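Local coordinates for protein farnesyl diphosphate synthase (Rhodobacter capsulatus, PDB 3M0G) that probably catalyses the magnesium-dependent condensation of farnesyl diphosphate with isopentenyl diphosphate to form geranylgeranyl diphosphate, at residues D216-V221 with T242-L247; A154-A159 with I172-G177; V134-A139 with A187-I192; L44-A49 with A69-H74. All blocks are in the same frame, centred on the assembly; numbering follows the deposited sequence.

Overall arrangement
All four contacts belong to one all-helical isoprenoid-synthase bundle. Interactions 2 and 3 sit at two levels of the same long helix, 168-194, with centres 24 Å apart. Interaction 3 adjoins interaction 4, where A189 CB lies 4.2 Å from A49 CB, and interaction 2 adjoins interaction 1 through F243, which packs on Q175. Interactions 1 and 3, on opposite sides of the chain's centre, have centres 31 Å apart. Segment 216-221 carries a DDxxD sequence and segment 44-49 includes the arginine of a GKxxR sequence; in relatives such elements line the active-site cavity, which probably places interactions 1 and 4 at its wall, their centres 25 Å apart.

Interaction 1 of 4, residues D216-V221 with T242-L247; sequences DDILDV and TFVSLL
D217 and F243 are joined by a nearly straight hydrogen bond, F243 N to D217 OD2 at 2.9 Å with an N-H...O angle of 168°. The amide reaches the oxygen from its anti side, 18° out of the carboxylate plane. The same OD2 rests near T242 CB and lies at the edge of the F243 ring, 3.4 Å from F243 CD2. V244 supplies the apolar part: its CG2 lies 3.7 Å from D217 O and also touches I218 CG1 and V221 CG2; a β-branched residue can set one methyl against the helix end without a long chain. D216, D217 and D220 spell the DDxxD sequence of polyprenyl synthases, whose first aspartate coordinates magnesium in relatives; D217, the second, is here tied to the start of helix 243-247. That start is fixed by a capping box. T242 OG1 accepts from S245 N at 3.0 Å, and S245 OG accepts from T242 N at 2.8 Å; chi1 of 67° holds OG1 between the backbone N and the carbonyl carbon, facing the first turn. Water 1 donates to D217 O and makes a weak contact with T242 OG1. Further out, the F243 ring is wedged against I171 of helix 168-194 and L210 of helix 199-219, while I218 leans on L249 and A252.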
loop_
_atom_site.group_PDB
_atom_site.type_symbol
_atom_site.label_atom_id
_atom_site.label_comp_id
_atom_site.label_asym_id
_atom_site.label_seq_id
_atom_site.Cartn_x
_atom_site.Cartn_y
_atom_site.Cartn_z
ATOM N N ASP B 216 26.394 -5.385 3.453
ATOM C CA ASP B 216 25.581 -6.507 3.983
ATOM C C ASP B 216 26.184 -7.882 3.673
ATOM O O ASP B 216 26.284 -8.735 4.559
ATOM C CB ASP B 216 24.151 -6.474 3.418
ATOM C CG ASP B 216 23.115 -5.945 4.411
ATOM O OD1 ASP B 216 22.713 -6.689 5.336
ATOM O OD2 ASP B 216 22.660 -4.799 4.234
ATOM N N ASP B 217 26.568 -8.087 2.413
ATOM C CA ASP B 217 27.089 -9.378 1.943
ATOM C C ASP B 217 28.449 -9.712 2.558
ATOM O O ASP B 217 28.719 -10.869 2.915
ATOM C CB ASP B 217 27.180 -9.393 0.410
ATOM C CG ASP B 217 25.873 -9.798 -0.256
ATOM O OD1 ASP B 217 24.875 -10.048 0.450
ATOM O OD2 ASP B 217 25.840 -9.873 -1.499
ATOM N N ILE B 218 29.301 -8.697 2.677
ATOM C CA ILE B 218 30.623 -8.833 3.294
ATOM C C ILE B 218 30.517 -9.256 4.765
ATOM O O ILE B 218 31.244 -10.146 5.226
ATOM C CB ILE B 218 31.441 -7.523 3.174
ATOM C CG1 ILE B 218 31.732 -7.197 1.698
ATOM C CG2 ILE B 218 32.718 -7.593 4.020
ATOM C CD1 ILE B 218 32.199 -5.769 1.455
ATOM N N LEU B 219 29.608 -8.614 5.492
ATOM C CA LEU B 219 29.348 -8.987 6.875
ATOM C C LEU B 219 28.714 -10.369 6.952
ATOM O O LEU B 219 28.957 -11.111 7.899
ATOM C CB LEU B 219 28.488 -7.928 7.570
ATOM C CG LEU B 219 29.149 -6.544 7.665
ATOM C CD1 LEU B 219 28.146 -5.477 8.071
ATOM C CD2 LEU B 219 30.368 -6.555 8.598
ATOM N N ASP B 220 27.931 -10.719 5.934
ATOM C CA ASP B 220 27.242 -12.009 5.854
ATOM C C ASP B 220 28.201 -13.211 5.809
ATOM O O ASP B 220 27.754 -14.357 5.678
ATOM C CB ASP B 220 26.333 -12.024 4.622
ATOM C CG ASP B 220 24.981 -12.652 4.887
ATOM O OD1 ASP B 220 24.896 -13.669 5.618
ATOM O OD2 ASP B 220 23.994 -12.121 4.338
ATOM N N VAL B 221 29.507 -12.940 5.893
ATOM C CA VAL B 221 30.546 -13.972 6.022
ATOM C C VAL B 221 31.726 -13.532 6.900
ATOM O O VAL B 221 32.176 -12.385 6.838
ATOM C CB VAL B 221 31.085 -14.488 4.651
ATOM C CG1 VAL B 221 30.242 -15.643 4.160
ATOM C CG2 VAL B 221 31.134 -13.373 3.595
ATOM N N THR B 242 26.264 -13.807 -4.534
ATOM C CA THR B 242 26.275 -12.583 -3.738
ATOM C C THR B 242 27.326 -11.676 -4.336
ATOM O O THR B 242 28.017 -12.073 -5.268
ATOM C CB THR B 242 26.676 -12.874 -2.287
ATOM O OG1 THR B 242 28.042 -13.297 -2.255
ATOM C CG2 THR B 242 25.792 -13.950 -1.671
ATOM N N PHE B 243 27.488 -10.472 -3.790
ATOM C CA PHE B 243 28.572 -9.607 -4.241
ATOM C C PHE B 243 29.964 -10.153 -3.868
ATOM O O PHE B 243 30.947 -9.904 -4.576
ATOM C CB PHE B 243 28.330 -8.148 -3.813
ATOM C CG PHE B 243 27.152 -7.521 -4.527
ATOM C CD1 PHE B 243 27.300 -7.002 -5.808
ATOM C CD2 PHE B 243 25.888 -7.511 -3.946
ATOM C CE1 PHE B 243 26.225 -6.458 -6.496
ATOM C CE2 PHE B 243 24.796 -6.967 -4.621
ATOM C CZ PHE B 243 24.965 -6.434 -5.902
ATOM N N VAL B 244 30.038 -10.937 -2.794
ATOM C CA VAL B 244 31.292 -11.602 -2.435
ATOM C C VAL B 244 31.606 -12.763 -3.392
ATOM O O VAL B 244 32.736 -12.894 -3.878
ATOM C CB VAL B 244 31.298 -12.109 -0.964
ATOM C CG1 VAL B 244 32.636 -12.763 -0.628
ATOM C CG2 VAL B 244 31.027 -10.973 -0.001
ATOM N N SER B 245 30.623 -13.614 -3.661
ATOM C CA SER B 245 30.845 -14.697 -4.611
ATOM C C SER B 245 31.144 -14.150 -6.025
ATOM O O SER B 245 32.038 -14.648 -6.711
ATOM C CB SER B 245 29.679 -15.696 -4.621
ATOM O OG SER B 245 28.552 -15.164 -5.281
ATOM N N LEU B 246 30.436 -13.092 -6.442
ATOM C CA LEU B 246 30.698 -12.512 -7.766
ATOM C C LEU B 246 31.972 -11.678 -7.873
ATOM O O LEU B 246 32.716 -11.809 -8.842
ATOM C CB LEU B 246 29.489 -11.739 -8.292
ATOM C CG LEU B 246 28.257 -12.554 -8.683
ATOM C CD1 LEU B 246 27.068 -11.636 -8.899
ATOM C CD2 LEU B 246 28.509 -13.391 -9.916
ATOM N N LEU B 247 32.236 -10.828 -6.889
ATOM C CA LEU B 247 33.360 -9.889 -6.986
ATOM C C LEU B 247 34.622 -10.324 -6.251
ATOM O O LEU B 247 35.706 -9.819 -6.527
ATOM C CB LEU B 247 32.939 -8.484 -6.545
ATOM C CG LEU B 247 31.796 -7.800 -7.315
ATOM C CD1 LEU B 247 31.309 -6.542 -6.591
ATOM C CD2 LEU B 247 32.210 -7.453 -8.750
HETATM O O HOH W 1 27.482 -12.742 1.067
#

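Interaction 2 of 4, residues A154-A159 with I172-G177; sequences ALDIAA and IRLQAG
L155 meets helix 168-194 with CB and both methyls. At the root, L155 CB lies 3.8 Å from L174 CD1. Beyond CG the two branches part. L155 CD1 comes 3.9 Å from R173 NE and also approaches the backbone at L174 CA; L155 CD2 reaches R173 NH1 at 3.6 Å, meeting the guanidinium obliquely. The leucine and the arginine cross at about a right angle. R173 leaves its helix with CG anti to the backbone N, then bends at chi3 (68°), which brings its guanidinium back beside the leucine methyls; a long, flexible chain suits this exposed rim, where the arginine's end can lie across a leucine.

L174, buried, does the converse. Its CD1 lies 3.5 Å from D156 N and also touches A159 CB, whose small size leaves room for the leucine to approach. L174 CD2 lies against D156 CG at 3.7 Å. This carboxylate belongs mainly to other partners: D156 OD1 forms a salt bridge with K240, and K178 gives a weak, long ion pair to OD2.

The two segment axes come within 9.4 Å at 135°, a splayed antiparallel pairing. L166, in the connection between the helices, closes over A159 and L174, and on helix 149-159 A154 packs on L109 of the second subunit.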
loop_
_atom_site.group_PDB
_atom_site.type_symbol
_atom_site.label_atom_id
_atom_site.label_comp_id
_atom_site.label_asym_id
_atom_site.label_seq_id
_atom_site.Cartn_x
_atom_site.Cartn_y
_atom_site.Cartn_z
ATOM N N ALA B 154 10.490 -10.190 -5.463
ATOM C CA ALA B 154 10.062 -11.269 -6.352
ATOM C C ALA B 154 11.237 -11.877 -7.113
ATOM O O ALA B 154 11.284 -13.103 -7.336
ATOM C CB ALA B 154 9.031 -10.739 -7.316
ATOM N N LEU B 155 12.144 -11.034 -7.587
ATOM C CA LEU B 155 13.373 -11.534 -8.203
ATOM C C LEU B 155 14.215 -12.348 -7.213
ATOM O O LEU B 155 14.807 -13.374 -7.583
ATOM C CB LEU B 155 14.198 -10.392 -8.807
ATOM C CG LEU B 155 13.617 -9.714 -10.054
ATOM C CD1 LEU B 155 14.304 -8.376 -10.256
ATOM C CD2 LEU B 155 13.697 -10.569 -11.311
ATOM N N ASP B 156 14.250 -11.896 -5.962
ATOM C CA ASP B 156 15.058 -12.523 -4.916
ATOM C C ASP B 156 14.470 -13.831 -4.407
ATOM O O ASP B 156 15.215 -14.748 -4.080
ATOM C CB ASP B 156 15.306 -11.563 -3.754
ATOM C CG ASP B 156 16.586 -11.891 -2.983
ATOM O OD1 ASP B 156 17.345 -12.802 -3.410
ATOM O OD2 ASP B 156 16.845 -11.226 -1.954
ATOM N N ILE B 157 13.140 -13.924 -4.360
ATOM C CA ILE B 157 12.461 -15.187 -4.024
ATOM C C ILE B 157 12.706 -16.240 -5.108
ATOM O O ILE B 157 12.981 -17.409 -4.801
ATOM C CB ILE B 157 10.934 -14.975 -3.758
ATOM C CG1 ILE B 157 10.719 -14.242 -2.428
ATOM C CG2 ILE B 157 10.153 -16.302 -3.801
ATOM C CD1 ILE B 157 11.642 -14.714 -1.285
ATOM N N ALA B 158 12.640 -15.810 -6.369
ATOM C CA ALA B 158 12.927 -16.682 -7.499
ATOM C C ALA B 158 14.394 -17.113 -7.521
ATOM O O ALA B 158 14.709 -18.251 -7.853
ATOM C CB ALA B 158 12.556 -16.012 -8.809
ATOM N N ALA B 159 15.290 -16.198 -7.167
ATOM C CA ALA B 159 16.714 -16.506 -7.107
ATOM C C ALA B 159 17.043 -17.615 -6.100
ATOM O O ALA B 159 17.940 -18.416 -6.355
ATOM C CB ALA B 159 17.522 -15.241 -6.794
ATOM N N ILE B 172 22.401 -7.022 -9.632
ATOM C CA ILE B 172 22.327 -5.546 -9.627
ATOM C C ILE B 172 20.865 -5.083 -9.813
ATOM O O ILE B 172 20.382 -4.214 -9.095
ATOM C CB ILE B 172 23.250 -4.892 -10.738
ATOM C CG1 ILE B 172 24.727 -4.946 -10.349
ATOM C CG2 ILE B 172 22.889 -3.438 -10.982
ATOM C CD1 ILE B 172 25.679 -4.746 -11.533
ATOM N N ARG B 173 20.171 -5.685 -10.770
ATOM C CA ARG B 173 18.746 -5.407 -10.998
ATOM C C ARG B 173 17.893 -5.767 -9.772
ATOM O O ARG B 173 16.968 -5.046 -9.411
ATOM C CB ARG B 173 18.254 -6.192 -12.223
ATOM C CG ARG B 173 16.809 -5.885 -12.641
ATOM C CD ARG B 173 16.383 -6.679 -13.871
ATOM N NE ARG B 173 16.270 -8.123 -13.622
ATOM C CZ ARG B 173 15.874 -9.026 -14.520
ATOM N NH1 ARG B 173 15.815 -10.313 -14.192
ATOM N NH2 ARG B 173 15.541 -8.668 -15.760
ATOM N N LEU B 174 18.207 -6.891 -9.149
ATOM C CA LEU B 174 17.501 -7.364 -7.952
ATOM C C LEU B 174 17.651 -6.362 -6.823
ATOM O O LEU B 174 16.686 -5.999 -6.152
ATOM C CB LEU B 174 18.110 -8.689 -7.520
ATOM C CG LEU B 174 17.503 -9.540 -6.416
ATOM C CD1 LEU B 174 17.449 -10.980 -6.926
ATOM C CD2 LEU B 174 18.330 -9.434 -5.159
ATOM N N GLN B 175 18.890 -5.929 -6.627
ATOM C CA GLN B 175 19.250 -5.028 -5.539
ATOM C C GLN B 175 18.759 -3.602 -5.694
ATOM O O GLN B 175 18.366 -2.966 -4.700
ATOM C CB GLN B 175 20.742 -5.102 -5.257
ATOM C CG GLN B 175 21.126 -6.422 -4.568
ATOM C CD GLN B 175 20.249 -6.754 -3.352
ATOM O OE1 GLN B 175 19.622 -5.873 -2.757
ATOM N NE2 GLN B 175 20.238 -8.022 -2.963
ATOM N N ALA B 176 18.794 -3.091 -6.919
ATOM C CA ALA B 176 18.171 -1.816 -7.222
ATOM C C ALA B 176 16.674 -1.753 -6.815
ATOM O O ALA B 176 16.216 -0.796 -6.195
ATOM C CB ALA B 176 18.376 -1.454 -8.657
ATOM N N GLY B 177 15.902 -2.769 -7.145
ATOM C CA GLY B 177 14.523 -2.791 -6.646
ATOM C C GLY B 177 14.387 -3.111 -5.164
ATOM O O GLY B 177 13.708 -2.383 -4.442
#

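Interaction 3 of 4, residues V134-A139 with A187-I192; sequences VALVAA and AQAGAI
I192 N donates to Q188 O at 2.9 Å, a main-chain bond that keeps this turn helical, from which the I192 CB points toward segment 134-139. The setting is the all-α bundle of the isoprenoid synthases, in which helices 130-144 and 168-194 run antiparallel; the two short segments make 160° with each other, their axes 10.0 Å apart. Between them the contact is wholly apolar, and I192 is its centre. Both ends of the isoleucine are used. With CG2 anti to the backbone N and CG1 beside it (chi1 -63°), the branches spread apart: CG2 settles 3.8 Å from A135 CB and 3.6 Å from L136 N, while the longer arm carries CD1 toward A139. The two alanines, one helical turn apart, are small enough for this β-branched side chain to lie close to the opposing helix. L136 crosses I192 at about a right angle, and its CD1 spans the gap between I192 CG2, 4.1 Å away, and A189 CB, 4.2 Å away. Behind it, C122, L127 and F185 hem in the leucine. Another face of segment 134-139 belongs to the dimer: V134, V137 and A138 all pack on T123 of the second subunit. At the A139 end of the contact the closest pair of methyls is A139 CB and I192 CD1, 3.6 Å apart.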
loop_
_atom_site.group_PDB
_atom_site.type_symbol
_atom_site.label_atom_id
_atom_site.label_comp_id
_atom_site.label_asym_id
_atom_site.label_seq_id
_atom_site.Cartn_x
_atom_site.Cartn_y
_atom_site.Cartn_z
ATOM N N VAL B 134 1.671 15.172 -3.126
ATOM C CA VAL B 134 1.346 14.202 -4.164
ATOM C C VAL B 134 2.622 13.696 -4.850
ATOM O O VAL B 134 2.680 12.557 -5.227
ATOM C CB VAL B 134 0.304 14.736 -5.182
ATOM C CG1 VAL B 134 0.934 15.715 -6.196
ATOM C CG2 VAL B 134 -0.360 13.577 -5.917
ATOM N N ALA B 135 3.627 14.553 -5.013
ATOM C CA ALA B 135 4.910 14.117 -5.579
ATOM C C ALA B 135 5.561 13.130 -4.612
ATOM O O ALA B 135 6.274 12.224 -5.037
ATOM C CB ALA B 135 5.819 15.313 -5.839
ATOM N N LEU B 136 5.333 13.332 -3.309
ATOM C CA LEU B 136 5.821 12.407 -2.281
ATOM C C LEU B 136 5.172 11.008 -2.406
ATOM O O LEU B 136 5.883 9.998 -2.405
ATOM C CB LEU B 136 5.656 13.001 -0.869
ATOM C CG LEU B 136 6.468 12.283 0.214
ATOM C CD1 LEU B 136 7.942 12.617 0.050
ATOM C CD2 LEU B 136 5.961 12.656 1.605
ATOM N N VAL B 137 3.841 10.963 -2.548
ATOM C CA VAL B 137 3.072 9.720 -2.759
ATOM C C VAL B 137 3.507 8.998 -4.035
ATOM O O VAL B 137 3.711 7.779 -4.013
ATOM C CB VAL B 137 1.510 9.977 -2.793
ATOM C CG1 VAL B 137 0.713 8.718 -3.194
ATOM C CG2 VAL B 137 1.026 10.520 -1.453
ATOM N N ALA B 138 3.625 9.741 -5.144
ATOM C CA ALA B 138 4.044 9.150 -6.419
ATOM C C ALA B 138 5.429 8.515 -6.281
ATOM O O ALA B 138 5.659 7.419 -6.762
ATOM C CB ALA B 138 4.029 10.190 -7.561
ATOM N N ALA B 139 6.329 9.207 -5.592
ATOM C CA ALA B 139 7.698 8.746 -5.424
ATOM C C ALA B 139 7.772 7.506 -4.552
ATOM O O ALA B 139 8.549 6.613 -4.847
ATOM C CB ALA B 139 8.586 9.874 -4.860
ATOM N N ALA B 187 16.132 9.453 0.317
ATOM C CA ALA B 187 17.139 10.448 -0.001
ATOM C C ALA B 187 16.563 11.608 -0.794
ATOM O O ALA B 187 16.989 12.731 -0.639
ATOM C CB ALA B 187 18.293 9.806 -0.753
ATOM N N GLN B 188 15.570 11.324 -1.624
ATOM C CA GLN B 188 14.956 12.346 -2.446
ATOM C C GLN B 188 13.868 13.104 -1.709
ATOM O O GLN B 188 13.434 14.148 -2.177
ATOM C CB GLN B 188 14.349 11.724 -3.681
ATOM C CG GLN B 188 15.344 11.222 -4.689
ATOM C CD GLN B 188 14.645 10.618 -5.860
ATOM O OE1 GLN B 188 14.027 11.333 -6.641
ATOM N NE2 GLN B 188 14.718 9.283 -5.997
ATOM N N ALA B 189 13.416 12.559 -0.582
ATOM C CA ALA B 189 12.272 13.106 0.150
ATOM C C ALA B 189 12.492 14.563 0.560
ATOM O O ALA B 189 11.565 15.366 0.517
ATOM C CB ALA B 189 11.956 12.227 1.380
ATOM N N GLY B 190 13.720 14.907 0.934
ATOM C CA GLY B 190 14.052 16.309 1.282
ATOM C C GLY B 190 13.944 17.248 0.083
ATOM O O GLY B 190 13.439 18.369 0.206
ATOM N N ALA B 191 14.398 16.786 -1.080
ATOM C CA ALA B 191 14.260 17.560 -2.315
ATOM C C ALA B 191 12.787 17.694 -2.759
ATOM O O ALA B 191 12.379 18.772 -3.190
ATOM C CB ALA B 191 15.122 16.981 -3.413
ATOM N N ILE B 192 12.000 16.613 -2.647
ATOM C CA ILE B 192 10.546 16.658 -2.943
ATOM C C ILE B 192 9.828 17.718 -2.114
ATOM O O ILE B 192 9.075 18.530 -2.665
ATOM C CB ILE B 192 9.854 15.264 -2.782
ATOM C CG1 ILE B 192 10.441 14.287 -3.799
ATOM C CG2 ILE B 192 8.301 15.364 -2.937
ATOM C CD1 ILE B 192 10.206 12.796 -3.504
#

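Interaction 4 of 4, residues L44-A49 with A69-H74; sequences LRAFLA and AVEALH
A46 and E71 form the tight part of this contact. A46 N donates to E71 OE2 at 3.2 Å, using the lone pair that points away from the other carboxylate oxygen. In the first turn of helix 44-55 such an amide lacks a helical carbonyl partner, and the glutamate takes that role. The bend at chi2 (-64°) folds E71 back so that its CG lies only 3.4 Å from A46 CB, an approach suited to an alanine. The other oxygen, E71 OE1, is held in a salt bridge by R43. V70 packs beside it, its CG1 3.8 Å from R45 CB.

The other side carries a water and the partly exposed H74. R45, extended from CG to NE, lays its guanidinium flat on the H74 ring in a cation-pi type stack, centres 3.8 Å apart and planes at 12°, with NH1 above the middle of the ring. Instead of pairing directly with the glutamate, 5.3 Å from R45 NH1 to E71 OE2, the arginine is bridged to it by water 2. This water donates to E71 OE2 at 2.6 Å and accepts from R45 NH1 at 2.8 Å and from R45 N, lying in the plane of the guanidinium at its edge. In relatives the corresponding arginine and histidine bind the isopentenyl diphosphate, which is consistent with the stack lying at that site.

The segments run antiparallel at 157°, axes 8.5 Å apart, deep in the bundle: L182 of helix 168-194 packs on R45 and V70, F212 of helix 199-219 on L44 and R45, and helix 275-285 on L44, F47 and L48.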
loop_
_atom_site.group_PDB
_atom_site.type_symbol
_atom_site.label_atom_id
_atom_site.label_comp_id
_atom_site.label_asym_id
_atom_site.label_seq_id
_atom_site.Cartn_x
_atom_site.Cartn_y
_atom_site.Cartn_z
ATOM N N LEU B 44 17.878 4.018 9.244
ATOM C CA LEU B 44 18.656 4.611 8.118
ATOM C C LEU B 44 17.794 5.476 7.194
ATOM O O LEU B 44 18.154 6.593 6.859
ATOM C CB LEU B 44 19.387 3.539 7.283
ATOM C CG LEU B 44 20.133 3.963 5.991
ATOM C CD1 LEU B 44 21.182 5.026 6.253
ATOM C CD2 LEU B 44 20.745 2.764 5.264
ATOM N N ARG B 45 16.645 4.946 6.801
ATOM C CA ARG B 45 15.794 5.591 5.815
ATOM C C ARG B 45 15.180 6.874 6.372
ATOM O O ARG B 45 15.246 7.934 5.740
ATOM C CB ARG B 45 14.760 4.592 5.317
ATOM C CG ARG B 45 15.442 3.452 4.562
ATOM C CD ARG B 45 14.533 2.232 4.388
ATOM N NE ARG B 45 15.272 1.103 3.826
ATOM C CZ ARG B 45 16.065 0.287 4.533
ATOM N NH1 ARG B 45 16.246 0.469 5.835
ATOM N NH2 ARG B 45 16.696 -0.707 3.928
ATOM N N ALA B 46 14.628 6.771 7.579
ATOM C CA ALA B 46 14.094 7.915 8.299
ATOM C C ALA B 46 15.189 8.976 8.441
ATOM O O ALA B 46 14.930 10.174 8.331
ATOM C CB ALA B 46 13.598 7.482 9.646
ATOM N N PHE B 47 16.429 8.518 8.631
ATOM C CA PHE B 47 17.554 9.420 8.779
ATOM C C PHE B 47 17.822 10.158 7.464
ATOM O O PHE B 47 17.951 11.365 7.450
ATOM C CB PHE B 47 18.783 8.650 9.278
ATOM C CG PHE B 47 20.003 9.491 9.457
ATOM C CD1 PHE B 47 20.230 10.168 10.653
ATOM C CD2 PHE B 47 20.943 9.586 8.439
ATOM C CE1 PHE B 47 21.375 10.945 10.828
ATOM C CE2 PHE B 47 22.098 10.357 8.606
ATOM C CZ PHE B 47 22.312 11.034 9.797
ATOM N N LEU B 48 17.847 9.431 6.357
ATOM C CA LEU B 48 18.044 10.005 5.021
ATOM C C LEU B 48 16.972 11.009 4.576
ATOM O O LEU B 48 17.280 11.982 3.860
ATOM C CB LEU B 48 18.133 8.885 3.978
ATOM C CG LEU B 48 19.397 8.017 3.936
ATOM C CD1 LEU B 48 19.163 6.927 2.895
ATOM C CD2 LEU B 48 20.594 8.831 3.551
ATOM N N ALA B 49 15.743 10.789 5.022
ATOM C CA ALA B 49 14.635 11.680 4.721
ATOM C C ALA B 49 14.845 12.974 5.473
ATOM O O ALA B 49 14.806 14.063 4.891
ATOM C CB ALA B 49 13.304 11.040 5.138
ATOM N N ALA B 69 6.665 7.671 7.163
ATOM C CA ALA B 69 6.129 6.901 6.037
ATOM C C ALA B 69 7.122 5.864 5.526
ATOM O O ALA B 69 6.724 4.710 5.258
ATOM C CB ALA B 69 5.690 7.827 4.894
ATOM N N VAL B 70 8.387 6.264 5.355
ATOM C CA VAL B 70 9.400 5.338 4.849
ATOM C C VAL B 70 9.736 4.239 5.845
ATOM O O VAL B 70 9.978 3.109 5.441
ATOM C CB VAL B 70 10.692 6.035 4.228
ATOM C CG1 VAL B 70 11.614 6.641 5.280
ATOM C CG2 VAL B 70 11.465 5.079 3.343
ATOM N N GLU B 71 9.734 4.567 7.138
ATOM C CA GLU B 71 9.928 3.540 8.165
ATOM C C GLU B 71 8.738 2.580 8.233
ATOM O O GLU B 71 8.904 1.361 8.386
ATOM C CB GLU B 71 10.195 4.180 9.519
ATOM C CG GLU B 71 11.568 4.799 9.639
ATOM C CD GLU B 71 12.692 3.762 9.545
ATOM O OE1 GLU B 71 12.596 2.708 10.208
ATOM O OE2 GLU B 71 13.670 4.016 8.807
ATOM N N ALA B 72 7.534 3.135 8.103
ATOM C CA ALA B 72 6.326 2.317 7.989
ATOM C C ALA B 72 6.389 1.362 6.802
ATOM O O ALA B 72 6.061 0.184 6.932
ATOM C CB ALA B 72 5.085 3.200 7.896
ATOM N N LEU B 73 6.792 1.878 5.637
ATOM C CA LEU B 73 6.854 1.075 4.427
ATOM C C LEU B 73 7.924 -0.021 4.624
ATOM O O LEU B 73 7.709 -1.182 4.261
ATOM C CB LEU B 73 7.130 1.968 3.185
ATOM C CG LEU B 73 6.775 1.542 1.737
ATOM C CD1 LEU B 73 7.453 0.247 1.350
ATOM C CD2 LEU B 73 5.244 1.432 1.489
ATOM N N HIS B 74 9.060 0.345 5.206
ATOM C CA HIS B 74 10.137 -0.632 5.439
ATOM C C HIS B 74 9.656 -1.727 6.378
ATOM O O HIS B 74 9.903 -2.930 6.137
ATOM C CB HIS B 74 11.377 0.050 6.009
ATOM C CG HIS B 74 12.529 -0.880 6.221
ATOM N ND1 HIS B 74 13.148 -1.035 7.445
ATOM C CD2 HIS B 74 13.182 -1.695 5.366
ATOM C CE1 HIS B 74 14.131 -1.909 7.330
ATOM N NE2 HIS B 74 14.166 -2.335 6.082
HETATM O O HOH W 2 15.312 2.270 7.818
#